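PDB 3BBJ: putative thioesterase II from Thermobifida fusca, which probably hydrolyses acyl-CoA or related acyl thioesters, although its natural substrate is not established. Local coordinates for residues 109-114 with 225-230. Residues are numbered along the deposited sequence; the frame is centred on the assembly and turned at random.
Sequences ATLDPH and RAIPEP
I227 packs against L111 and P113, and this small apolar cluster carries most of the contact. Its CG1 branch is the one that reaches across: CG1 comes within 3.9 Å of P113 CA, and CD1 meets L111 CB at 4.1 Å. The torsion chi1 of -60°, which sets CG1 opposite the carbonyl carbon, directs this longer arm toward the other loop. Isoleucine suits the spot because its CB, 4.1 Å from P113 CB, and the apolar CG1-CD1 arm together cover P113 and L111. L111 extends past the isoleucine toward the backbone, its CD1 resting 4.2 Å from R225 C, while V59 of its own chain and W246 of the second subunit pack on it.

The polar link is a water that accepts from I227 N at 2.9 Å and donates only weakly to D112 O, so one molecule bridges the two backbones. Within the 109-114 loop, D112 OD1 accepts from H114 N at 2.8 Å, approached from above the carboxylate plane. This closes an Asx turn around P113, whose CB sits over one face of the H114 ring. The R225 guanidinium is held by the second subunit, NH1 in a salt bridge with D248 and NH2 hydrogen-bonded to the L241 carbonyl.

The loops follow strands 99-109 and 217-224, so the contact joins the two hotdog-family halves of a double-hotdog thioesterase chain, close to its subunit interface.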
loop_
_atom_site.group_PDB
_atom_site.type_symbol
_atom_site.label_atom_id
_atom_site.label_comp_id
_atom_site.label_asym_id
_atom_site.label_seq_id
_atom_site.Cartn_x
_atom_site.Cartn_y
_atom_site.Cartn_z
ATOM N N ALA A 109 7.251 -11.195 10.158
ATOM C CA ALA A 109 6.819 -12.557 10.445
ATOM C C ALA A 109 7.898 -13.480 9.859
ATOM O O ALA A 109 8.892 -13.004 9.332
ATOM C CB ALA A 109 5.465 -12.833 9.823
ATOM N N THR A 110 7.714 -14.786 9.975
ATOM C CA THR A 110 8.662 -15.739 9.421
ATOM C C THR A 110 7.921 -16.596 8.427
ATOM O O THR A 110 7.108 -17.402 8.806
ATOM C CB THR A 110 9.303 -16.616 10.528
ATOM O OG1 THR A 110 10.000 -15.762 11.445
ATOM C CG2 THR A 110 10.293 -17.655 9.929
ATOM N N LEU A 111 8.199 -16.400 7.149
ATOM C CA LEU A 111 7.559 -17.171 6.103
ATOM C C LEU A 111 8.235 -18.525 5.928
ATOM O O LEU A 111 9.412 -18.683 6.235
ATOM C CB LEU A 111 7.636 -16.428 4.778
ATOM C CG LEU A 111 6.976 -15.052 4.682
ATOM C CD1 LEU A 111 7.097 -14.555 3.244
ATOM C CD2 LEU A 111 5.536 -15.138 5.143
ATOM N N ASP A 112 7.475 -19.476 5.398
ATOM C CA ASP A 112 7.964 -20.799 5.080
ATOM C C ASP A 112 8.561 -20.700 3.675
ATOM O O ASP A 112 7.827 -20.454 2.724
ATOM C CB ASP A 112 6.797 -21.807 5.143
ATOM C CG ASP A 112 7.163 -23.199 4.630
ATOM O OD1 ASP A 112 8.338 -23.458 4.300
ATOM O OD2 ASP A 112 6.240 -24.042 4.543
ATOM N N PRO A 113 9.885 -20.917 3.534
ATOM C CA PRO A 113 10.477 -20.845 2.200
ATOM C C PRO A 113 10.025 -21.925 1.228
ATOM O O PRO A 113 10.251 -21.769 0.028
ATOM C CB PRO A 113 11.985 -20.935 2.456
ATOM C CG PRO A 113 12.128 -21.531 3.798
ATOM C CD PRO A 113 10.884 -21.219 4.576
ATOM N N HIS A 114 9.395 -22.989 1.717
ATOM C CA HIS A 114 8.963 -24.080 0.842
ATOM C C HIS A 114 7.438 -24.174 0.675
ATOM O O HIS A 114 6.931 -25.081 0.000
ATOM C CB HIS A 114 9.609 -25.371 1.329
ATOM C CG HIS A 114 11.083 -25.227 1.559
ATOM N ND1 HIS A 114 11.637 -25.121 2.819
ATOM C CD2 HIS A 114 12.112 -25.110 0.686
ATOM C CE1 HIS A 114 12.947 -24.985 2.713
ATOM N NE2 HIS A 114 13.261 -24.968 1.429
ATOM N N ARG A 225 5.818 -11.880 -0.455
ATOM C CA ARG A 225 4.861 -12.965 -0.655
ATOM C C ARG A 225 5.434 -14.386 -0.657
ATOM O O ARG A 225 4.706 -15.358 -0.420
ATOM C CB ARG A 225 4.138 -12.734 -1.980
ATOM C CG ARG A 225 3.390 -11.376 -2.079
ATOM C CD ARG A 225 2.531 -11.086 -0.859
ATOM N NE ARG A 225 1.692 -12.236 -0.479
ATOM C CZ ARG A 225 0.545 -12.581 -1.070
ATOM N NH1 ARG A 225 0.059 -11.888 -2.095
ATOM N NH2 ARG A 225 -0.129 -13.635 -0.627
ATOM N N ALA A 226 6.719 -14.491 -0.980
ATOM C CA ALA A 226 7.461 -15.749 -1.015
ATOM C C ALA A 226 8.927 -15.398 -0.804
ATOM O O ALA A 226 9.333 -14.248 -1.007
ATOM C CB ALA A 226 7.289 -16.437 -2.358
ATOM N N ILE A 227 9.707 -16.382 -0.363
ATOM C CA ILE A 227 11.125 -16.221 -0.136
ATOM C C ILE A 227 11.825 -16.539 -1.454
ATOM O O ILE A 227 11.771 -17.680 -1.914
ATOM C CB ILE A 227 11.625 -17.191 0.953
ATOM C CG1 ILE A 227 10.907 -16.934 2.295
ATOM C CG2 ILE A 227 13.144 -17.092 1.100
ATOM C CD1 ILE A 227 11.195 -15.580 2.955
ATOM N N PRO A 228 12.493 -15.538 -2.068
ATOM C CA PRO A 228 13.119 -15.790 -3.346
ATOM C C PRO A 228 14.496 -16.420 -3.200
ATOM O O PRO A 228 15.200 -16.204 -2.197
ATOM C CB PRO A 228 13.283 -14.390 -3.935
ATOM C CG PRO A 228 13.522 -13.542 -2.765
ATOM C CD PRO A 228 12.729 -14.156 -1.616
ATOM N N GLU A 229 14.879 -17.192 -4.208
ATOM C CA GLU A 229 16.242 -17.691 -4.277
ATOM C C GLU A 229 17.046 -16.571 -4.959
ATOM O O GLU A 229 16.481 -15.797 -5.729
ATOM C CB GLU A 229 16.318 -19.012 -5.062
ATOM C CG GLU A 229 17.302 -20.040 -4.493
ATOM C CD GLU A 229 16.948 -20.509 -3.073
ATOM O OE1 GLU A 229 15.854 -21.085 -2.893
ATOM O OE2 GLU A 229 17.770 -20.325 -2.144
ATOM N N PRO A 230 18.360 -16.464 -4.661
ATOM C CA PRO A 230 19.184 -15.422 -5.295
ATOM C C PRO A 230 19.107 -15.384 -6.816
ATOM O O PRO A 230 18.801 -16.395 -7.453
ATOM C CB PRO A 230 20.603 -15.763 -4.828
ATOM C CG PRO A 230 20.414 -16.471 -3.517
ATOM C CD PRO A 230 19.155 -17.273 -3.707
HETATM O O HOH W 1 8.363 -18.948 -0.243
#